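Local coordinates for protein TRAP dicarboxylate transporter, DctP subunit (Ochrobactrum anthropi, PDB 4P47) that probably captures organic acids in the periplasm, as a solute-binding subunit of a TRAP transporter, and hands them to the membrane permease for uptake, at residues 31-36 with 87-92; 49-54 with 63-68; 100-105 with 133-138; 152-157 with 170-175; 229-234 with 292-297. All blocks are in the same frame, centred on the assembly; numbering follows the deposited sequence.

Contact 1: 31-36 with 87-92; sequences TIKFAA and VVEMTV
Lys33 is held through both of its backbone polar atoms. Its N donates to Glu89 OE1 at 2.9 Å, nearly straight at 161°, reaching that oxygen on the anti side and well out of the carboxylate plane; its O accepts from Met90 N, also at 2.9 Å. The chain bend of Glu89 at chi2 (77°) turns its carboxylate back to this N-H, and a water donates both to Glu89 OE2 and to Thr31 O. Further on, Ala35 N bonds Met90 O, and the hydroxyl of Thr91 donates to Ala35 O at 2.8 Å from above the carbonyl plane. Packing spreads outward from this ladder. Met90 folds at chi3 (65°) and places CE over the centre of the Phe34 ring, 4.1 Å from the centroid, a CH-pi contact, with SD farther above the same face as a Met-aromatic contact, while Val92 N lies in plane at the ring edge. On the other sheet face, Ala35 CB meets Val88 CG1 at 4.1 Å. Phe51 also meets the Phe34 ring. With strand 63-68 bonded along the other side of 31-36, this is the parallel pairing of a central strand, characteristic of the alpha/beta domain of type 2 periplasmic binding proteins.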
# COMPACT_ATOMS: atom_id res chain seq x y z
N THR A 31 7.37 -10.71 25.01
CA THR A 31 6.77 -9.41 24.82
C THR A 31 7.13 -8.93 23.44
O THR A 31 8.29 -8.96 23.04
CB THR A 31 7.23 -8.39 25.88
OG1 THR A 31 6.85 -8.85 27.18
CG2 THR A 31 6.58 -7.03 25.64
N ILE A 32 6.11 -8.50 22.71
CA ILE A 32 6.29 -8.02 21.37
C ILE A 32 5.81 -6.59 21.26
O ILE A 32 4.63 -6.32 21.48
CB ILE A 32 5.48 -8.87 20.39
CG1 ILE A 32 6.00 -10.30 20.35
CG2 ILE A 32 5.52 -8.23 19.00
CD1 ILE A 32 5.19 -11.24 19.43
N LYS A 33 6.72 -5.67 20.94
CA LYS A 33 6.35 -4.29 20.64
C LYS A 33 6.05 -4.20 19.15
O LYS A 33 6.87 -4.60 18.33
CB LYS A 33 7.49 -3.34 21.02
CG LYS A 33 7.87 -3.41 22.50
CD LYS A 33 9.02 -2.47 22.87
CE LYS A 33 9.39 -2.56 24.35
NZ LYS A 33 10.43 -1.57 24.76
N PHE A 34 4.88 -3.68 18.80
CA PHE A 34 4.39 -3.65 17.42
C PHE A 34 4.07 -2.21 17.08
O PHE A 34 3.08 -1.64 17.57
CB PHE A 34 3.14 -4.55 17.35
CG PHE A 34 2.59 -4.82 15.97
CD1 PHE A 34 3.14 -4.30 14.82
CD2 PHE A 34 1.50 -5.65 15.85
CE1 PHE A 34 2.57 -4.58 13.55
CE2 PHE A 34 0.95 -5.94 14.62
CZ PHE A 34 1.49 -5.41 13.46
N ALA A 35 4.92 -1.61 16.26
CA ALA A 35 4.84 -0.19 15.94
C ALA A 35 4.22 0.06 14.57
O ALA A 35 4.38 -0.74 13.65
CB ALA A 35 6.22 0.40 15.96
N ALA A 36 3.50 1.17 14.42
CA ALA A 36 3.03 1.60 13.11
C ALA A 36 2.77 3.08 13.11
O ALA A 36 2.75 3.72 14.16
CB ALA A 36 1.76 0.86 12.71
N VAL A 87 15.61 -3.75 18.34
CA VAL A 87 15.02 -2.83 19.31
C VAL A 87 13.48 -2.86 19.33
O VAL A 87 12.87 -2.77 20.38
CB VAL A 87 15.47 -1.39 19.01
CG1 VAL A 87 14.81 -0.39 19.97
CG2 VAL A 87 16.98 -1.29 19.11
N VAL A 88 12.87 -2.97 18.16
CA VAL A 88 11.41 -3.02 18.05
C VAL A 88 11.13 -4.36 17.39
O VAL A 88 11.74 -4.68 16.38
CB VAL A 88 10.88 -1.86 17.20
CG1 VAL A 88 9.39 -1.97 17.00
CG2 VAL A 88 11.24 -0.52 17.87
N GLU A 89 10.23 -5.18 17.95
CA GLU A 89 10.02 -6.54 17.41
C GLU A 89 9.22 -6.59 16.13
O GLU A 89 9.52 -7.38 15.24
CB GLU A 89 9.32 -7.43 18.43
CG GLU A 89 10.19 -7.85 19.60
CD GLU A 89 10.40 -6.77 20.64
OE1 GLU A 89 9.58 -5.83 20.73
OE2 GLU A 89 11.40 -6.87 21.39
N MET A 90 8.16 -5.79 16.04
CA MET A 90 7.26 -5.88 14.89
C MET A 90 6.87 -4.52 14.34
O MET A 90 6.81 -3.53 15.07
CB MET A 90 5.97 -6.64 15.23
CG MET A 90 6.14 -8.15 15.30
SD MET A 90 4.60 -9.09 15.52
CE MET A 90 3.82 -8.69 13.94
N THR A 91 6.56 -4.48 13.06
CA THR A 91 5.97 -3.30 12.46
C THR A 91 5.17 -3.72 11.24
O THR A 91 5.28 -4.86 10.74
CB THR A 91 7.03 -2.25 12.09
OG1 THR A 91 6.41 -1.00 11.81
CG2 THR A 91 7.83 -2.67 10.89
N VAL A 92 4.34 -2.80 10.77
CA VAL A 92 3.63 -2.94 9.51
C VAL A 92 3.75 -1.62 8.75
O VAL A 92 3.61 -0.55 9.33
CB VAL A 92 2.15 -3.38 9.75
CG1 VAL A 92 1.41 -2.41 10.68
CG2 VAL A 92 1.43 -3.57 8.43
O HOH W 1 11.06 -8.76 23.52

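Contact 2: 49-54 with 63-68; sequences EKFAEL and INVKLF
Ala52 and Val65 meet at the heart of a beta-alpha-beta crossover, in which helix 43-58 leads from strand 30-35 to its parallel neighbour 63-68. Here the helix runs back over the strand, its axis 7.8 Å away and its direction 161° from that of the strand, and the pair of segments buries 220 Å² in all. The close part is apolar. Ala52 CB lies 3.8 Å from Val65 CB, and so small a side chain lets the two backbones come within 5.2 Å, CA to CA. Phe51, with CG anti to the backbone N (chi1 173°), swings its ring round toward the strand, and its CE2 touches Val65 CG2 at 3.9 Å, the two side chains crossing at about a right angle. The same ring carries on inward to Phe34 and to Ala263 and Ala267 of helix 254-288. Toward Leu67 the packing is thinner: a lone close touch joins Glu49 CG to Leu67 CD1 at 3.7 Å, and Leu67 CD2 stays 4.4 Å from Ala52 CB. At the opposite end, toward Ile63, lies the loose, solvent-bridged side, where one water donates to Ala52 O at 2.9 Å and accepts from Val65 N at 2.8 Å.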
# COMPACT_ATOMS: atom_id res chain seq x y z
N GLU A 49 -4.86 -4.53 16.43
CA GLU A 49 -5.60 -4.92 17.63
C GLU A 49 -6.13 -6.34 17.52
O GLU A 49 -6.07 -7.10 18.49
CB GLU A 49 -6.77 -3.94 17.87
CG GLU A 49 -6.29 -2.57 18.29
CD GLU A 49 -7.34 -1.48 18.17
OE1 GLU A 49 -8.37 -1.69 17.49
OE2 GLU A 49 -7.13 -0.41 18.77
N LYS A 50 -6.62 -6.71 16.34
CA LYS A 50 -7.04 -8.08 16.11
C LYS A 50 -5.87 -9.05 16.26
O LYS A 50 -5.99 -10.10 16.92
CB LYS A 50 -7.70 -8.23 14.73
CG LYS A 50 -8.14 -9.65 14.37
CD LYS A 50 -9.19 -10.24 15.28
CE LYS A 50 -10.44 -9.44 15.25
NZ LYS A 50 -11.49 -10.19 16.01
N PHE A 51 -4.74 -8.71 15.65
CA PHE A 51 -3.52 -9.51 15.78
C PHE A 51 -3.16 -9.71 17.26
O PHE A 51 -2.91 -10.84 17.71
CB PHE A 51 -2.37 -8.83 15.02
CG PHE A 51 -1.04 -9.49 15.23
CD1 PHE A 51 -0.69 -10.65 14.53
CD2 PHE A 51 -0.14 -9.00 16.16
CE1 PHE A 51 0.52 -11.27 14.74
CE2 PHE A 51 1.07 -9.62 16.36
CZ PHE A 51 1.40 -10.76 15.64
N ALA A 52 -3.12 -8.62 18.01
CA ALA A 52 -2.74 -8.69 19.43
C ALA A 52 -3.69 -9.61 20.21
O ALA A 52 -3.26 -10.39 21.05
CB ALA A 52 -2.73 -7.29 20.04
N GLU A 53 -4.98 -9.50 19.94
CA GLU A 53 -5.96 -10.30 20.65
C GLU A 53 -5.84 -11.78 20.32
O GLU A 53 -5.94 -12.64 21.19
CB GLU A 53 -7.36 -9.81 20.35
CG GLU A 53 -8.47 -10.64 20.99
CD GLU A 53 -8.40 -10.73 22.53
OE1 GLU A 53 -7.87 -9.81 23.19
OE2 GLU A 53 -8.90 -11.74 23.10
N LEU A 54 -5.60 -12.07 19.04
CA LEU A 54 -5.42 -13.46 18.62
C LEU A 54 -4.17 -14.06 19.24
O LEU A 54 -4.16 -15.21 19.67
CB LEU A 54 -5.35 -13.55 17.10
CG LEU A 54 -6.67 -13.21 16.40
CD1 LEU A 54 -6.43 -13.19 14.88
CD2 LEU A 54 -7.75 -14.21 16.78
N ILE A 63 2.22 -14.66 25.42
CA ILE A 63 2.78 -13.68 24.49
C ILE A 63 1.88 -12.47 24.52
O ILE A 63 0.67 -12.58 24.25
CB ILE A 63 2.89 -14.24 23.05
CG1 ILE A 63 3.69 -15.54 23.02
CG2 ILE A 63 3.54 -13.20 22.12
CD1 ILE A 63 3.70 -16.19 21.68
N ASN A 64 2.46 -11.33 24.87
CA ASN A 64 1.73 -10.07 24.92
C ASN A 64 2.23 -9.13 23.85
O ASN A 64 3.42 -8.83 23.80
CB ASN A 64 1.91 -9.42 26.30
CG ASN A 64 1.37 -8.00 26.36
OD1 ASN A 64 0.16 -7.78 26.24
ND2 ASN A 64 2.26 -7.04 26.58
N VAL A 65 1.31 -8.65 23.03
CA VAL A 65 1.64 -7.70 21.97
C VAL A 65 1.22 -6.32 22.42
O VAL A 65 0.05 -6.08 22.70
CB VAL A 65 0.92 -8.08 20.67
CG1 VAL A 65 1.28 -7.11 19.55
CG2 VAL A 65 1.25 -9.51 20.29
N LYS A 66 2.20 -5.44 22.55
CA LYS A 66 1.99 -4.05 22.96
C LYS A 66 2.09 -3.14 21.73
O LYS A 66 3.11 -3.13 21.04
CB LYS A 66 3.05 -3.68 23.99
CG LYS A 66 2.95 -2.30 24.54
CD LYS A 66 3.95 -2.14 25.67
CE LYS A 66 3.93 -0.76 26.27
NZ LYS A 66 4.93 -0.74 27.39
N LEU A 67 1.04 -2.37 21.49
CA LEU A 67 0.95 -1.53 20.28
C LEU A 67 1.56 -0.16 20.47
O LEU A 67 1.37 0.48 21.52
CB LEU A 67 -0.51 -1.39 19.83
CG LEU A 67 -1.28 -2.69 19.61
CD1 LEU A 67 -2.60 -2.35 18.92
CD2 LEU A 67 -0.49 -3.71 18.79
N PHE A 68 2.29 0.31 19.46
CA PHE A 68 2.87 1.65 19.46
C PHE A 68 2.42 2.31 18.18
O PHE A 68 3.20 2.47 17.23
CB PHE A 68 4.39 1.63 19.53
CG PHE A 68 4.94 1.20 20.86
CD1 PHE A 68 4.94 -0.14 21.22
CD2 PHE A 68 5.48 2.12 21.75
CE1 PHE A 68 5.47 -0.56 22.44
CE2 PHE A 68 6.00 1.72 22.96
CZ PHE A 68 5.99 0.39 23.32
O HOH W 2 -1.41 -9.45 23.05

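Contact 3: 100-105 with 133-138; sequences STVKAF and MKRLPD
Arg135 lies against Val102 and Ala104, and the geometry marks its aliphatic length as the part that packs. Its chain is extended from CG to NE, with CB 3.6 Å from Val102 CG1 and CD 3.7 Å from Ala104 CB; the alanine methyl also sits over one face of the guanidinium. Val102 meets the arginine at about a right angle. Phe105 forms the deeper half: its CE1 is 3.9 Å from Leu136 CD2 and its CZ 4.0 Å from Leu136 CD1, both leucine methyls thus reaching the far end of the ring. An alanine at Leu136 is likely to open a gap beside this ring end and leave Phe105 freer to shift. Inward, Phe105 and Leu136 both touch Ile241, and Thr323 of helix 321-336 adjoins Ala104 and Arg135. The contact joins a 3-10 turn, closed by Phe105 N to Val102 O, with the type I beta turn Met133-Leu136 that follows helix 127-133; it is loop-to-turn packing over the long strands 141-156 and 229-245 of the solute-binding fold.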
# COMPACT_ATOMS: atom_id res chain seq x y z
N SER A 100 14.82 0.03 -0.77
CA SER A 100 16.22 0.39 -0.51
C SER A 100 16.92 -0.66 0.37
O SER A 100 18.14 -0.57 0.64
CB SER A 100 16.32 1.79 0.10
OG SER A 100 15.71 1.85 1.36
N THR A 101 16.16 -1.65 0.82
CA THR A 101 16.68 -2.80 1.55
C THR A 101 16.78 -4.04 0.63
O THR A 101 17.79 -4.75 0.62
CB THR A 101 15.77 -3.12 2.76
OG1 THR A 101 15.78 -2.00 3.66
CG2 THR A 101 16.25 -4.35 3.49
N VAL A 102 15.73 -4.27 -0.15
CA VAL A 102 15.67 -5.35 -1.11
C VAL A 102 15.01 -4.76 -2.35
O VAL A 102 13.82 -4.48 -2.35
CB VAL A 102 14.83 -6.54 -0.57
CG1 VAL A 102 14.54 -7.55 -1.67
CG2 VAL A 102 15.54 -7.18 0.61
N LYS A 103 15.79 -4.54 -3.41
CA LYS A 103 15.30 -3.80 -4.57
C LYS A 103 14.08 -4.41 -5.25
O LYS A 103 13.27 -3.68 -5.84
CB LYS A 103 16.43 -3.66 -5.60
CG LYS A 103 17.12 -2.34 -5.52
CD LYS A 103 16.21 -1.21 -5.98
CE LYS A 103 16.65 0.11 -5.39
NZ LYS A 103 18.14 0.25 -5.39
N ALA A 104 13.94 -5.73 -5.17
CA ALA A 104 12.81 -6.39 -5.80
C ALA A 104 11.48 -5.83 -5.28
O ALA A 104 10.49 -5.87 -6.02
CB ALA A 104 12.89 -7.90 -5.59
N PHE A 105 11.45 -5.34 -4.04
CA PHE A 105 10.21 -4.79 -3.50
C PHE A 105 9.72 -3.55 -4.26
O PHE A 105 8.55 -3.18 -4.12
CB PHE A 105 10.34 -4.50 -2.01
CG PHE A 105 10.05 -5.69 -1.15
CD1 PHE A 105 11.06 -6.59 -0.82
CD2 PHE A 105 8.79 -5.93 -0.67
CE1 PHE A 105 10.80 -7.70 -0.03
CE2 PHE A 105 8.53 -7.05 0.13
CZ PHE A 105 9.55 -7.93 0.44
N MET A 133 9.09 -12.02 0.01
CA MET A 133 9.38 -12.21 1.43
C MET A 133 10.59 -13.10 1.68
O MET A 133 11.29 -12.94 2.67
CB MET A 133 8.16 -12.78 2.16
CG MET A 133 7.05 -11.78 2.27
SD MET A 133 5.78 -12.23 3.45
CE MET A 133 5.28 -13.81 2.80
N LYS A 134 10.85 -14.03 0.78
CA LYS A 134 12.01 -14.89 0.92
C LYS A 134 13.34 -14.14 0.90
O LYS A 134 14.36 -14.64 1.36
CB LYS A 134 11.99 -15.98 -0.15
CG LYS A 134 10.88 -16.99 0.11
CD LYS A 134 11.22 -18.39 -0.37
CE LYS A 134 10.73 -18.64 -1.78
NZ LYS A 134 10.85 -20.09 -2.14
N ARG A 135 13.32 -12.92 0.38
CA ARG A 135 14.51 -12.09 0.29
C ARG A 135 14.81 -11.34 1.59
O ARG A 135 15.86 -10.69 1.73
CB ARG A 135 14.34 -11.08 -0.87
CG ARG A 135 14.11 -11.76 -2.22
CD ARG A 135 13.67 -10.79 -3.35
NE ARG A 135 13.43 -11.53 -4.60
CZ ARG A 135 14.38 -11.78 -5.50
NH1 ARG A 135 15.61 -11.34 -5.32
NH2 ARG A 135 14.08 -12.47 -6.60
N LEU A 136 13.91 -11.41 2.57
CA LEU A 136 14.03 -10.59 3.77
C LEU A 136 15.02 -11.11 4.82
O LEU A 136 15.69 -10.30 5.45
CB LEU A 136 12.65 -10.31 4.39
CG LEU A 136 11.80 -9.36 3.54
CD1 LEU A 136 10.38 -9.33 4.10
CD2 LEU A 136 12.37 -7.96 3.48
N PRO A 137 15.06 -12.44 5.07
CA PRO A 137 15.88 -12.92 6.20
C PRO A 137 17.35 -12.48 6.14
O PRO A 137 17.91 -12.11 7.18
CB PRO A 137 15.71 -14.43 6.12
CG PRO A 137 14.32 -14.59 5.59
CD PRO A 137 14.19 -13.51 4.56
N ASP A 138 17.94 -12.44 4.96
CA ASP A 138 19.34 -12.02 4.85
C ASP A 138 19.56 -10.57 5.28
O ASP A 138 20.68 -10.18 5.57
CB ASP A 138 19.87 -12.23 3.43
CG ASP A 138 20.09 -13.70 3.10
OD1 ASP A 138 20.09 -14.52 4.04
OD2 ASP A 138 20.25 -14.00 1.90

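Contact 4: 152-157 with 170-175; sequences RNLTNN and LKIRTL
Leu154 and Ile172 supply the apolar part of this contact. Leu154 CD1 approaches Ile172 CG2 at 3.7 Å and Ile172 CD1 at 3.9 Å, the two side chains crossing at about a right angle. A second kind of contact sets flat polar groups against leucines. Leu175 CD1 stands 3.5 Å above the plane of the Arg152 guanidinium, off centre toward its rim, and the chain bend of Arg152 at chi3 (69°) turns the group to that position. At the other end, Asn156 CG is a looser 4.2 Å from Leu170 CD1; the Asn156 amide is held by Arg158 N, which donates to OD1, and by His159 O, which accepts from ND2. Between the segments, polar links run through third parties. Arg152 NE forms a salt bridge with Glu212, whose other carboxylate oxygen accepts from Leu175 N, and Arg152 NH1 bonds Asn238 OD1. A methionine in place of Arg152 would probably leave Glu212 without its charge partner and Asn238 without this donor. The strand axes stay 8.5 Å apart at 129°, too far for direct pairing; strand 210-213 lies between them, antiparallel to 141-156 and parallel to 171-173, so these are next-but-one strands of the mixed sheet of a periplasmic-binding-protein domain.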
# COMPACT_ATOMS: atom_id res chain seq x y z
N ARG A 152 -3.89 4.14 -4.67
CA ARG A 152 -3.61 5.55 -4.86
C ARG A 152 -4.39 6.07 -6.05
O ARG A 152 -4.31 5.49 -7.14
CB ARG A 152 -2.11 5.77 -5.07
CG ARG A 152 -1.27 5.14 -3.97
CD ARG A 152 0.18 5.50 -4.07
NE ARG A 152 0.43 6.92 -3.77
CZ ARG A 152 0.58 7.44 -2.57
NH1 ARG A 152 0.51 6.69 -1.49
NH2 ARG A 152 0.82 8.72 -2.46
N ASN A 153 -5.15 7.13 -5.82
CA ASN A 153 -5.99 7.79 -6.80
C ASN A 153 -5.58 9.25 -6.98
O ASN A 153 -4.58 9.70 -6.40
CB ASN A 153 -7.46 7.63 -6.37
CG ASN A 153 -7.91 6.18 -6.40
OD1 ASN A 153 -7.63 5.43 -7.35
ND2 ASN A 153 -8.61 5.76 -5.36
N LEU A 154 -6.31 10.00 -7.79
CA LEU A 154 -5.86 11.32 -8.25
C LEU A 154 -6.95 12.36 -8.10
O LEU A 154 -8.03 12.21 -8.67
CB LEU A 154 -5.49 11.20 -9.73
CG LEU A 154 -5.02 12.48 -10.41
CD1 LEU A 154 -3.73 13.01 -9.82
CD2 LEU A 154 -4.86 12.25 -11.90
N THR A 155 -6.66 13.44 -7.37
CA THR A 155 -7.56 14.58 -7.34
C THR A 155 -6.94 15.75 -8.06
O THR A 155 -5.74 15.84 -8.20
CB THR A 155 -7.92 15.02 -5.89
OG1 THR A 155 -6.77 15.55 -5.21
CG2 THR A 155 -8.51 13.89 -5.07
N ASN A 156 -7.79 16.64 -8.58
CA ASN A 156 -7.33 17.92 -9.06
C ASN A 156 -8.49 18.93 -9.00
O ASN A 156 -9.63 18.58 -8.68
CB ASN A 156 -6.68 17.81 -10.45
CG ASN A 156 -7.68 17.87 -11.57
OD1 ASN A 156 -7.81 18.91 -12.24
ND2 ASN A 156 -8.38 16.79 -11.81
N ASN A 157 -8.16 20.20 -9.27
CA ASN A 157 -9.17 21.25 -9.22
C ASN A 157 -9.39 21.93 -10.55
O ASN A 157 -10.12 22.90 -10.61
CB ASN A 157 -8.82 22.31 -8.18
CG ASN A 157 -10.04 23.06 -7.70
OD1 ASN A 157 -11.06 22.45 -7.40
ND2 ASN A 157 -9.95 24.39 -7.63
N LEU A 170 -0.94 19.06 -15.92
CA LEU A 170 -1.36 19.24 -14.54
C LEU A 170 -0.17 19.18 -13.59
O LEU A 170 0.73 18.36 -13.76
CB LEU A 170 -2.36 18.19 -14.09
CG LEU A 170 -3.72 18.18 -14.78
CD1 LEU A 170 -4.59 17.05 -14.23
CD2 LEU A 170 -4.42 19.52 -14.62
N LYS A 171 -0.18 20.06 -12.59
CA LYS A 171 0.85 20.10 -11.56
C LYS A 171 0.33 19.28 -10.39
O LYS A 171 -0.54 19.73 -9.64
CB LYS A 171 1.14 21.55 -11.15
CG LYS A 171 1.73 22.36 -12.30
CD LYS A 171 1.83 23.85 -11.98
CE LYS A 171 2.59 24.60 -13.06
NZ LYS A 171 2.89 26.00 -12.66
N ILE A 172 0.84 18.06 -10.27
CA ILE A 172 0.33 17.09 -9.31
C ILE A 172 1.38 16.81 -8.24
O ILE A 172 2.49 16.41 -8.57
CB ILE A 172 -0.04 15.76 -10.00
CG1 ILE A 172 -1.07 16.00 -11.13
CG2 ILE A 172 -0.57 14.74 -8.97
CD1 ILE A 172 -2.41 16.61 -10.69
N ARG A 173 1.05 17.03 -6.97
CA ARG A 173 1.94 16.65 -5.88
C ARG A 173 1.99 15.12 -5.83
O ARG A 173 0.95 14.46 -5.68
CB ARG A 173 1.45 17.20 -4.55
CG ARG A 173 2.42 17.02 -3.40
CD ARG A 173 2.33 15.66 -2.71
NE ARG A 173 3.04 15.69 -1.44
CZ ARG A 173 3.04 14.72 -0.54
NH1 ARG A 173 2.33 13.61 -0.76
NH2 ARG A 173 3.74 14.86 0.58
N THR A 174 3.18 14.57 -6.00
CA THR A 174 3.39 13.12 -6.00
C THR A 174 4.45 12.73 -4.99
O THR A 174 5.33 13.53 -4.65
CB THR A 174 3.84 12.59 -7.40
OG1 THR A 174 5.20 12.98 -7.68
CG2 THR A 174 2.95 13.10 -8.51
N LEU A 175 4.44 11.48 -4.58
CA LEU A 175 5.62 10.91 -3.94
C LEU A 175 6.82 11.04 -4.91
O LEU A 175 6.67 11.09 -6.14
CB LEU A 175 5.40 9.45 -3.51
CG LEU A 175 4.27 9.26 -2.50
CD1 LEU A 175 4.20 7.81 -2.09
CD2 LEU A 175 4.47 10.16 -1.30

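Contact 5: 229-234 with 292-297; sequences YLTLTR and QVTELT
Strands 229-234 and 292-295 run parallel, their axes 4.6 Å apart and 22° from alignment, with Leu230 bonding through N to Gln292 O and through O to Thr294 N. This is ordinary parallel beta pairing, by which strand 292-295, after the long helix 254-288, joins the sheet of the solute-binding fold. The last rung, Leu232 N to Thr294 O, measures 2.9 Å, with the donor nearly on the line of the carbonyl bond (178°). On the sheet face of Leu230 and Val293, the two side chains lie side by side, CD2 of the leucine 4.2 Å from CG2 of the valine; Leu232 CG comes 4.1 Å from Val293 CG1. Helix 254-288 covers Leu230 through Leu283 and Ile286. The face of Tyr229 and Thr231 is more polar. Gln292 OE1 lies in plane at the ring edge of Tyr229, 3.6 Å from CE1, with ring and amide turned 76° apart. Thr231 pairs its hydroxyl with Val161 O, and its CG2, anti to the backbone N, meets Leu296 CD2 at 3.9 Å. Past Leu232, the centre of an inverse gamma turn, the strands diverge and water takes over. One water joins Leu232 O to Leu296 N; another accepts from Arg234 NH2 at 2.8 Å, in the guanidinium plane, and donates to Glu295 OE2 at 2.9 Å.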
# COMPACT_ATOMS: atom_id res chain seq x y z
N TYR A 229 -12.42 17.49 -8.17
CA TYR A 229 -12.40 16.30 -9.02
C TYR A 229 -11.58 15.18 -8.40
O TYR A 229 -10.48 15.41 -7.90
CB TYR A 229 -11.84 16.64 -10.41
CG TYR A 229 -12.58 17.79 -11.03
CD1 TYR A 229 -13.89 17.64 -11.45
CD2 TYR A 229 -12.01 19.05 -11.13
CE1 TYR A 229 -14.61 18.69 -11.98
CE2 TYR A 229 -12.72 20.11 -11.67
CZ TYR A 229 -14.02 19.92 -12.07
OH TYR A 229 -14.73 20.98 -12.62
N LEU A 230 -12.11 13.97 -8.46
CA LEU A 230 -11.41 12.73 -8.09
C LEU A 230 -11.58 11.73 -9.21
O LEU A 230 -12.71 11.53 -9.69
CB LEU A 230 -12.01 12.12 -6.80
CG LEU A 230 -11.60 10.69 -6.44
CD1 LEU A 230 -10.09 10.59 -6.21
CD2 LEU A 230 -12.31 10.17 -5.20
N THR A 231 -10.48 11.12 -9.64
CA THR A 231 -10.54 9.96 -10.51
C THR A 231 -9.97 8.78 -9.79
O THR A 231 -8.89 8.87 -9.17
CB THR A 231 -9.76 10.17 -11.80
OG1 THR A 231 -10.40 11.24 -12.51
CG2 THR A 231 -9.78 8.91 -12.70
N LEU A 232 -10.69 7.66 -9.86
CA LEU A 232 -10.21 6.41 -9.30
C LEU A 232 -9.21 5.80 -10.29
O LEU A 232 -9.47 4.79 -10.94
CB LEU A 232 -11.38 5.48 -9.00
CG LEU A 232 -12.44 6.05 -8.05
CD1 LEU A 232 -13.48 4.98 -7.69
CD2 LEU A 232 -11.83 6.65 -6.78
N THR A 233 -8.07 6.45 -10.43
CA THR A 233 -7.04 6.00 -11.37
C THR A 233 -6.45 4.67 -10.97
O THR A 233 -5.99 3.92 -11.82
CB THR A 233 -5.89 7.02 -11.43
OG1 THR A 233 -5.59 7.41 -10.10
CG2 THR A 233 -6.25 8.25 -12.24
N ARG A 234 -6.43 4.37 -9.67
CA ARG A 234 -5.77 3.19 -9.15
C ARG A 234 -4.38 3.02 -9.80
O ARG A 234 -3.95 1.92 -10.14
CB ARG A 234 -6.65 1.94 -9.32
CG ARG A 234 -7.96 2.04 -8.56
CD ARG A 234 -8.68 0.71 -8.48
NE ARG A 234 -9.95 0.85 -7.76
CZ ARG A 234 -11.11 1.11 -8.34
NH1 ARG A 234 -11.21 1.23 -9.65
NH2 ARG A 234 -12.20 1.23 -7.60
N GLN A 292 -16.73 15.55 -7.84
CA GLN A 292 -17.16 14.70 -8.95
C GLN A 292 -16.18 13.54 -9.05
O GLN A 292 -14.98 13.76 -9.19
CB GLN A 292 -17.15 15.51 -10.25
CG GLN A 292 -17.49 14.68 -11.51
CD GLN A 292 -17.43 15.46 -12.83
OE1 GLN A 292 -17.50 16.68 -12.86
NE2 GLN A 292 -17.30 14.73 -13.94
N VAL A 293 -16.69 12.32 -9.01
CA VAL A 293 -15.86 11.12 -9.04
C VAL A 293 -15.98 10.42 -10.40
O VAL A 293 -17.07 10.07 -10.87
CB VAL A 293 -16.25 10.16 -7.90
CG1 VAL A 293 -15.33 8.95 -7.87
CG2 VAL A 293 -16.21 10.87 -6.57
N THR A 294 -14.83 10.23 -11.02
CA THR A 294 -14.74 9.58 -12.30
C THR A 294 -14.10 8.21 -12.14
O THR A 294 -13.09 8.07 -11.46
CB THR A 294 -13.93 10.44 -13.29
OG1 THR A 294 -14.57 11.72 -13.45
CG2 THR A 294 -13.83 9.76 -14.65
N GLU A 295 -14.71 7.20 -12.75
CA GLU A 295 -14.13 5.86 -12.80
C GLU A 295 -13.61 5.60 -14.20
O GLU A 295 -14.12 6.14 -15.18
CB GLU A 295 -15.19 4.81 -12.48
CG GLU A 295 -15.72 4.90 -11.07
CD GLU A 295 -16.72 3.80 -10.75
OE1 GLU A 295 -17.42 3.36 -11.69
OE2 GLU A 295 -16.79 3.39 -9.58
N LEU A 296 -12.57 4.79 -14.28
CA LEU A 296 -12.03 4.31 -15.55
C LEU A 296 -12.50 2.90 -15.87
O LEU A 296 -12.52 2.04 -14.99
CB LEU A 296 -10.50 4.31 -15.49
CG LEU A 296 -9.81 5.57 -14.99
CD1 LEU A 296 -8.30 5.39 -14.95
CD2 LEU A 296 -10.17 6.75 -15.90
N THR A 297 -12.85 2.64 -17.13
CA THR A 297 -13.12 1.28 -17.56
C THR A 297 -11.80 0.54 -17.61
O THR A 297 -10.73 1.17 -17.65
CB THR A 297 -13.72 1.18 -18.96
OG1 THR A 297 -12.74 1.64 -19.91
CG2 THR A 297 -15.01 2.00 -19.08
O HOH W 3 -11.51 3.37 -11.99
O HOH W 4 -14.83 1.64 -8.44

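Overall arrangement
The contacts fall into two groups on opposite sides of the chain's centre, with contact 3 apart from both. Contacts 1 and 2, centres 10 Å apart, meet where strand 63-68 of contact 2 pairs with 31-36 of contact 1: Ile32 O is 2.8 Å from Lys66 N, and Phe34 packs on Phe51. Contacts 4 and 5, centres 12 Å apart, are joined where Leu154 O lies 2.9 Å from Thr231 N. Contacts 1 and 5 are about 36 Å apart between centres, yet strand 229-245 pairs with 90-94, 141-156 and 292-295, linking the groups. Contact 3 lies about 19 Å from contact 1 and 29 Å from contact 4, centre to centre. In this family the ligand pocket lies between two lobes; here a C-terminus occupies it.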